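DNA polymerase (Bacillus phage phi29, PDB 2PY5) replicates the viral genome by protein-primed, strand-displacing DNA synthesis of high processivity and fidelity, and proofreads through a 3'-5' exonuclease activity. Local coordinates at residues S260-G266 with F353-T357; L328-D332 with F432-R438. The protein carries 2 engineered substitutions. All blocks are in the same frame, centred on the assembly; numbering follows the deposited sequence.

Contact 1. Residues S260-G266 with F353-T357. With EDO (1,2-ethanediol), chain I.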
loop_
_atom_site.group_PDB
_atom_site.type_symbol
_atom_site.label_atom_id
_atom_site.label_comp_id
_atom_site.label_asym_id
_atom_site.label_seq_id
_atom_site.Cartn_x
_atom_site.Cartn_y
_atom_site.Cartn_z
ATOM N N SER F 260 -15.259 -12.861 -10.313
ATOM C CA SER F 260 -15.914 -13.262 -11.566
ATOM C C SER F 260 -15.020 -13.605 -12.750
ATOM O O SER F 260 -15.506 -14.232 -13.702
ATOM C CB SER F 260 -16.928 -12.204 -12.002
ATOM O OG SER F 260 -16.299 -11.038 -12.457
ATOM N N ARG F 261 -13.734 -13.273 -12.699
ATOM C CA ARG F 261 -12.881 -13.524 -13.850
ATOM C C ARG F 261 -12.276 -14.917 -13.887
ATOM O O ARG F 261 -12.137 -15.572 -12.868
ATOM C CB ARG F 261 -11.735 -12.506 -13.952
ATOM C CG ARG F 261 -12.206 -11.075 -14.052
ATOM C CD ARG F 261 -12.829 -10.736 -15.380
ATOM N NE ARG F 261 -12.901 -9.288 -15.554
ATOM C CZ ARG F 261 -13.417 -8.666 -16.599
ATOM N NH1 ARG F 261 -13.948 -9.350 -17.611
ATOM N NH2 ARG F 261 -13.401 -7.337 -16.645
ATOM N N LEU F 262 -11.947 -15.361 -15.092
ATOM C CA LEU F 262 -11.198 -16.601 -15.284
ATOM C C LEU F 262 -9.780 -16.415 -14.770
ATOM O O LEU F 262 -9.046 -15.561 -15.267
ATOM C CB LEU F 262 -11.171 -16.976 -16.762
ATOM C CG LEU F 262 -10.612 -18.342 -17.124
ATOM C CD1 LEU F 262 -11.483 -19.489 -16.548
ATOM C CD2 LEU F 262 -10.503 -18.440 -18.645
ATOM N N LEU F 263 -9.384 -17.231 -13.803
ATOM C CA LEU F 263 -8.099 -17.068 -13.120
ATOM C C LEU F 263 -7.310 -18.374 -13.077
ATOM O O LEU F 263 -7.897 -19.467 -13.068
ATOM C CB LEU F 263 -8.294 -16.503 -11.719
ATOM C CG LEU F 263 -8.916 -15.107 -11.612
ATOM C CD1 LEU F 263 -9.325 -14.758 -10.185
ATOM C CD2 LEU F 263 -7.912 -14.090 -12.180
ATOM N N PRO F 264 -5.979 -18.279 -13.056
ATOM C CA PRO F 264 -5.135 -19.464 -13.189
ATOM C C PRO F 264 -4.978 -20.264 -11.908
ATOM O O PRO F 264 -4.987 -19.708 -10.799
ATOM C CB PRO F 264 -3.779 -18.845 -13.574
ATOM C CG PRO F 264 -3.770 -17.591 -12.814
ATOM C CD PRO F 264 -5.153 -17.053 -12.958
ATOM N N TYR F 265 -4.764 -21.573 -12.066
ATOM C CA TYR F 265 -4.368 -22.423 -10.951
ATOM C C TYR F 265 -3.533 -23.602 -11.467
ATOM O O TYR F 265 -3.421 -23.839 -12.698
ATOM C CB TYR F 265 -5.602 -22.917 -10.169
ATOM C CG TYR F 265 -6.388 -23.990 -10.875
ATOM C CD1 TYR F 265 -6.144 -25.339 -10.617
ATOM C CD2 TYR F 265 -7.362 -23.668 -11.806
ATOM C CE1 TYR F 265 -6.848 -26.331 -11.274
ATOM C CE2 TYR F 265 -8.086 -24.685 -12.478
ATOM C CZ TYR F 265 -7.794 -25.995 -12.215
ATOM O OH TYR F 265 -8.516 -27.008 -12.863
ATOM N N GLY F 266 -2.967 -24.344 -10.519
ATOM C CA GLY F 266 -2.234 -25.553 -10.828
ATOM C C GLY F 266 -0.843 -25.394 -11.383
ATOM O O GLY F 266 -0.305 -24.278 -11.463
ATOM N N PHE F 353 -1.671 -22.142 -18.295
ATOM C CA PHE F 353 -2.289 -22.478 -17.009
ATOM C C PHE F 353 -3.713 -22.984 -17.173
ATOM O O PHE F 353 -4.498 -22.433 -17.923
ATOM C CB PHE F 353 -2.365 -21.243 -16.095
ATOM C CG PHE F 353 -1.036 -20.572 -15.868
ATOM C CD1 PHE F 353 -0.579 -19.626 -16.760
ATOM C CD2 PHE F 353 -0.254 -20.900 -14.781
ATOM C CE1 PHE F 353 0.648 -19.006 -16.582
ATOM C CE2 PHE F 353 0.985 -20.270 -14.609
ATOM C CZ PHE F 353 1.410 -19.335 -15.528
ATOM N N LYS F 354 -4.048 -23.973 -16.361
ATOM C CA LYS F 354 -5.441 -24.271 -16.082
ATOM C C LYS F 354 -6.103 -23.054 -15.464
ATOM O O LYS F 354 -5.427 -22.180 -14.898
ATOM C CB LYS F 354 -5.572 -25.473 -15.146
ATOM C CG LYS F 354 -4.866 -26.703 -15.636
ATOM C CD LYS F 354 -5.119 -27.922 -14.754
ATOM C CE LYS F 354 -4.165 -27.995 -13.612
ATOM N NZ LYS F 354 -4.096 -29.411 -13.105
ATOM N N ALA F 355 -7.424 -22.993 -15.550
ATOM C CA ALA F 355 -8.120 -21.832 -15.049
ATOM C C ALA F 355 -9.562 -22.112 -14.689
ATOM O O ALA F 355 -10.196 -23.038 -15.232
ATOM C CB ALA F 355 -8.037 -20.707 -16.077
ATOM N N THR F 356 -10.075 -21.299 -13.778
ATOM C CA THR F 356 -11.439 -21.442 -13.310
ATOM C C THR F 356 -11.911 -20.112 -12.729
ATOM O O THR F 356 -11.085 -19.256 -12.355
ATOM C CB THR F 356 -11.548 -22.554 -12.260
ATOM O OG1 THR F 356 -12.935 -22.843 -12.024
ATOM C CG2 THR F 356 -10.872 -22.152 -10.965
ATOM N N THR F 357 -13.223 -19.955 -12.655
ATOM C CA THR F 357 -13.829 -18.878 -11.908
ATOM C C THR F 357 -14.204 -19.433 -10.551
ATOM O O THR F 357 -14.240 -20.654 -10.366
ATOM C CB THR F 357 -15.077 -18.323 -12.621
ATOM O OG1 THR F 357 -16.102 -19.340 -12.688
ATOM C CG2 THR F 357 -14.711 -17.830 -14.005
HETATM C C1 EDO I . -15.328 -16.120 -16.766
HETATM O O1 EDO I . -14.907 -16.319 -18.119
HETATM C C2 EDO I . -16.114 -14.816 -16.654
HETATM O O2 EDO I . -17.184 -14.917 -15.699
HETATM O O HOH W 1 -1.914 -24.850 -14.649
#
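Tyr-265 lays its ring across the strand that carries Lys-354, with Lys-354 CB over one face, 3.9 Å from the ring centroid and 22° off its normal. This CH-pi contact is offset toward the rim, near CZ. The ring gets there because chi1 of 74° tucks CG between the backbone N and the carbonyl carbon, folding the side chain back over residues 354-356. Its CE2 and CD2 then run along the backbone of Ala-355, and Thr-356 CG2 approaches CD2 obliquely at 3.9 Å. Lys-354 bends at chi3, which brings its CE beside Tyr-265 CE1.

Beside this ring the strands pair in antiparallel fashion, though their short segments run 125° apart. Leu-263 and Thr-356 form a hydrogen-bonded pair: Thr-356 N gives a 2.9 Å bond to Leu-263 O in the carbonyl plane, whereas Leu-263 N reaches Thr-356 O at 3.0 Å from above that carbonyl's plane. Pro-264 sits opposite Ala-355 at a non-hydrogen-bonded pair, where a proline lacking N-H costs no bond. Its CB packs on Phe-353 CB at 3.8 Å. Leu-262 sets CG against Ala-355 CB at 3.6 Å, and Leu-283 of strand 283-294 touches Leu-262, Pro-264 and Ala-355.

At one end a water donates to Tyr-265 O and accepts from Lys-354 N; at the other, an ethanediol, probably from the crystallisation liquor, donates through O2 to Ser-260 O. Thr-356, which binds single-stranded DNA and is essential for 3'-5' exonucleolysis, turns OG1 to Thr-357 O, where it donates on a lone pair at 3.0 Å. The chemistry therefore divides: main-chain bonds set the register, the Tyr-265 ring and aliphatic groups pack over residues 354-356 and beside them, and Thr-356's methyl, not its hydroxyl, lies nearer the tyrosine ring.

Contact 2. Residues L328-D332 with F432-R438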
loop_
_atom_site.group_PDB
_atom_site.type_symbol
_atom_site.label_atom_id
_atom_site.label_comp_id
_atom_site.label_asym_id
_atom_site.label_seq_id
_atom_site.Cartn_x
_atom_site.Cartn_y
_atom_site.Cartn_z
ATOM N N LEU F 328 3.939 -11.165 -21.037
ATOM C CA LEU F 328 2.570 -10.644 -20.944
ATOM C C LEU F 328 1.565 -11.742 -20.700
ATOM O O LEU F 328 1.570 -12.757 -21.394
ATOM C CB LEU F 328 2.174 -9.924 -22.246
ATOM C CG LEU F 328 3.059 -8.738 -22.666
ATOM C CD1 LEU F 328 2.637 -8.239 -24.018
ATOM C CD2 LEU F 328 2.955 -7.638 -21.646
ATOM N N SER F 329 0.674 -11.513 -19.742
ATOM C CA SER F 329 -0.532 -12.336 -19.647
ATOM C C SER F 329 -1.301 -12.253 -20.965
ATOM O O SER F 329 -1.196 -11.273 -21.713
ATOM C CB SER F 329 -1.414 -11.843 -18.499
ATOM O OG SER F 329 -2.077 -10.613 -18.824
ATOM N N ASN F 330 -2.141 -13.239 -21.262
ATOM C CA ASN F 330 -2.924 -13.168 -22.491
ATOM C C ASN F 330 -3.866 -11.947 -22.523
ATOM O O ASN F 330 -4.171 -11.421 -23.593
ATOM C CB ASN F 330 -3.712 -14.473 -22.769
ATOM C CG ASN F 330 -4.651 -14.864 -21.639
ATOM O OD1 ASN F 330 -4.218 -15.448 -20.647
ATOM N ND2 ASN F 330 -5.950 -14.572 -21.807
ATOM N N VAL F 331 -4.309 -11.516 -21.343
ATOM C CA VAL F 331 -5.173 -10.359 -21.220
ATOM C C VAL F 331 -4.387 -9.113 -21.703
ATOM O O VAL F 331 -4.877 -8.330 -22.516
ATOM C CB VAL F 331 -5.616 -10.164 -19.772
ATOM C CG1 VAL F 331 -6.406 -8.880 -19.638
ATOM C CG2 VAL F 331 -6.488 -11.363 -19.302
ATOM N N ASP F 332 -3.191 -8.937 -21.173
ATOM C CA ASP F 332 -2.349 -7.793 -21.575
ATOM C C ASP F 332 -1.905 -7.877 -23.031
ATOM O O ASP F 332 -1.842 -6.848 -23.736
ATOM C CB ASP F 332 -1.120 -7.684 -20.667
ATOM C CG ASP F 332 -1.473 -7.339 -19.240
ATOM O OD1 ASP F 332 -2.015 -6.252 -19.010
ATOM O OD2 ASP F 332 -1.168 -8.141 -18.328
ATOM N N PHE F 432 -2.680 -12.283 -13.041
ATOM C CA PHE F 432 -3.964 -12.189 -13.702
ATOM C C PHE F 432 -5.006 -11.330 -12.997
ATOM O O PHE F 432 -5.859 -10.726 -13.644
ATOM C CB PHE F 432 -4.499 -13.595 -13.983
ATOM C CG PHE F 432 -3.900 -14.194 -15.214
ATOM C CD1 PHE F 432 -2.691 -14.884 -15.160
ATOM C CD2 PHE F 432 -4.507 -14.023 -16.446
ATOM C CE1 PHE F 432 -2.142 -15.416 -16.317
ATOM C CE2 PHE F 432 -3.938 -14.545 -17.605
ATOM C CZ PHE F 432 -2.761 -15.235 -17.534
ATOM N N ILE F 433 -4.918 -11.238 -11.684
ATOM C CA ILE F 433 -5.854 -10.365 -10.978
ATOM C C ILE F 433 -5.609 -8.921 -11.401
ATOM O O ILE F 433 -6.564 -8.197 -11.734
ATOM C CB ILE F 433 -5.797 -10.551 -9.467
ATOM C CG1 ILE F 433 -6.423 -11.896 -9.061
ATOM C CG2 ILE F 433 -6.547 -9.387 -8.751
ATOM C CD1 ILE F 433 -6.114 -12.319 -7.632
ATOM N N THR F 434 -4.340 -8.495 -11.430
ATOM C CA THR F 434 -4.044 -7.109 -11.828
ATOM C C THR F 434 -4.277 -6.902 -13.341
ATOM O O THR F 434 -4.740 -5.828 -13.756
ATOM C CB THR F 434 -2.661 -6.663 -11.416
ATOM O OG1 THR F 434 -1.670 -7.437 -12.109
ATOM C CG2 THR F 434 -2.466 -6.778 -9.907
ATOM N N ALA F 435 -4.036 -7.938 -14.156
ATOM C CA ALA F 435 -4.271 -7.851 -15.601
ATOM C C ALA F 435 -5.743 -7.626 -15.914
ATOM O O ALA F 435 -6.098 -6.751 -16.687
ATOM C CB ALA F 435 -3.735 -9.095 -16.337
ATOM N N TRP F 436 -6.613 -8.401 -15.275
ATOM C CA TRP F 436 -8.023 -8.199 -15.459
ATOM C C TRP F 436 -8.479 -6.822 -14.952
ATOM O O TRP F 436 -9.394 -6.230 -15.536
ATOM C CB TRP F 436 -8.805 -9.316 -14.749
ATOM C CG TRP F 436 -8.898 -10.606 -15.527
ATOM C CD1 TRP F 436 -8.464 -11.849 -15.134
ATOM C CD2 TRP F 436 -9.543 -10.792 -16.790
ATOM N NE1 TRP F 436 -8.769 -12.783 -16.098
ATOM C CE2 TRP F 436 -9.445 -12.168 -17.116
ATOM C CE3 TRP F 436 -10.197 -9.937 -17.676
ATOM C CZ2 TRP F 436 -9.946 -12.681 -18.292
ATOM C CZ3 TRP F 436 -10.706 -10.461 -18.838
ATOM C CH2 TRP F 436 -10.574 -11.823 -19.137
ATOM N N ALA F 437 -7.885 -6.341 -13.853
ATOM C CA ALA F 437 -8.216 -5.027 -13.320
ATOM C C ALA F 437 -7.848 -3.947 -14.364
ATOM O O ALA F 437 -8.659 -3.058 -14.678
ATOM C CB ALA F 437 -7.493 -4.794 -12.059
ATOM N N ARG F 438 -6.659 -4.058 -14.936
ATOM C CA ARG F 438 -6.255 -3.118 -15.984
ATOM C C ARG F 438 -7.202 -3.187 -17.172
ATOM O O ARG F 438 -7.615 -2.161 -17.719
ATOM C CB ARG F 438 -4.818 -3.378 -16.462
ATOM C CG ARG F 438 -3.782 -3.013 -15.483
ATOM C CD ARG F 438 -2.375 -3.069 -16.099
ATOM N NE ARG F 438 -1.972 -4.427 -16.425
ATOM C CZ ARG F 438 -1.554 -5.335 -15.547
ATOM N NH1 ARG F 438 -1.453 -5.044 -14.256
ATOM N NH2 ARG F 438 -1.198 -6.536 -15.952
#
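Ser-329 and Val-331 bring the turn from strand 324-329 into helix 330-339 against helix 427-447, with Val-331 CA 6.2 Å from Ala-435 CA and Ser-329 CA 6.9 Å from Phe-432 CA. Ser-329 is the N-cap: its OG accepts from Asp-332 N in a nearly straight bond (169°) and donates to Asp-332 OD2, while its CB lies over a face of the Phe-432 ring. Asn-330 OD1 meets the same ring at its edge, 3.2 Å from Phe-432 CE2, and also accepts from His-284 N.

Val-331 points at the helix with branches divided between two partners. With CG2 anti to the carbonyl carbon, that methyl sits over the centre of the six-membered ring of Trp-436, 3.8 Å from its centroid, whereas CG1 rests against Ala-435 O.

Arg-438 grips Asp-332 side-on through NE and NH2, the carboxylate and guanidinium planes only 16° apart. NH2 reaches OD2 at 2.9 Å and NE reaches OD1 at 3.2 Å, both on the syn side. OD2 thus takes two donors, since the Ser-329 hydroxyl comes from above the carboxylate plane. The capping serine thus probably helps to position the acid that holds Arg-438, a residue probably involved in binding template-primer structures. Arg-438 NH1 bonds Gly-228 O.

Around this contact, helix 427-447 packs through Phe-432 on Leu-263 of strand 263-265 and Leu-283 of strand 283-294, and through Ile-433 and Ala-437 on helix 253-260.

Overall arrangement
The centres of the two contacts lie 12 Å apart, and helix 427-447 joins them: Trp-436 NE1 probably donates to Leu-262 O at 2.9 Å, Leu-263 CD2 packs on Trp-436 CD1 at 3.7 Å, and Pro-264 CD meets Phe-432 CB at the same distance. Both contacts reach one antiparallel sheet, through strands 263-265 and 340-356 in contact 1 and strand 324-329 in contact 2. Contact 2 is nearer the bound DNA, about 8 Å between nearest atoms against about 15 Å for contact 1. The Arg-438 side chain is about 6 Å from that of Tyr-254, probably involved in nucleotide selection, and the side chain of Leu-263 is about 8 Å from that of Tyr-390, which probably shares that role.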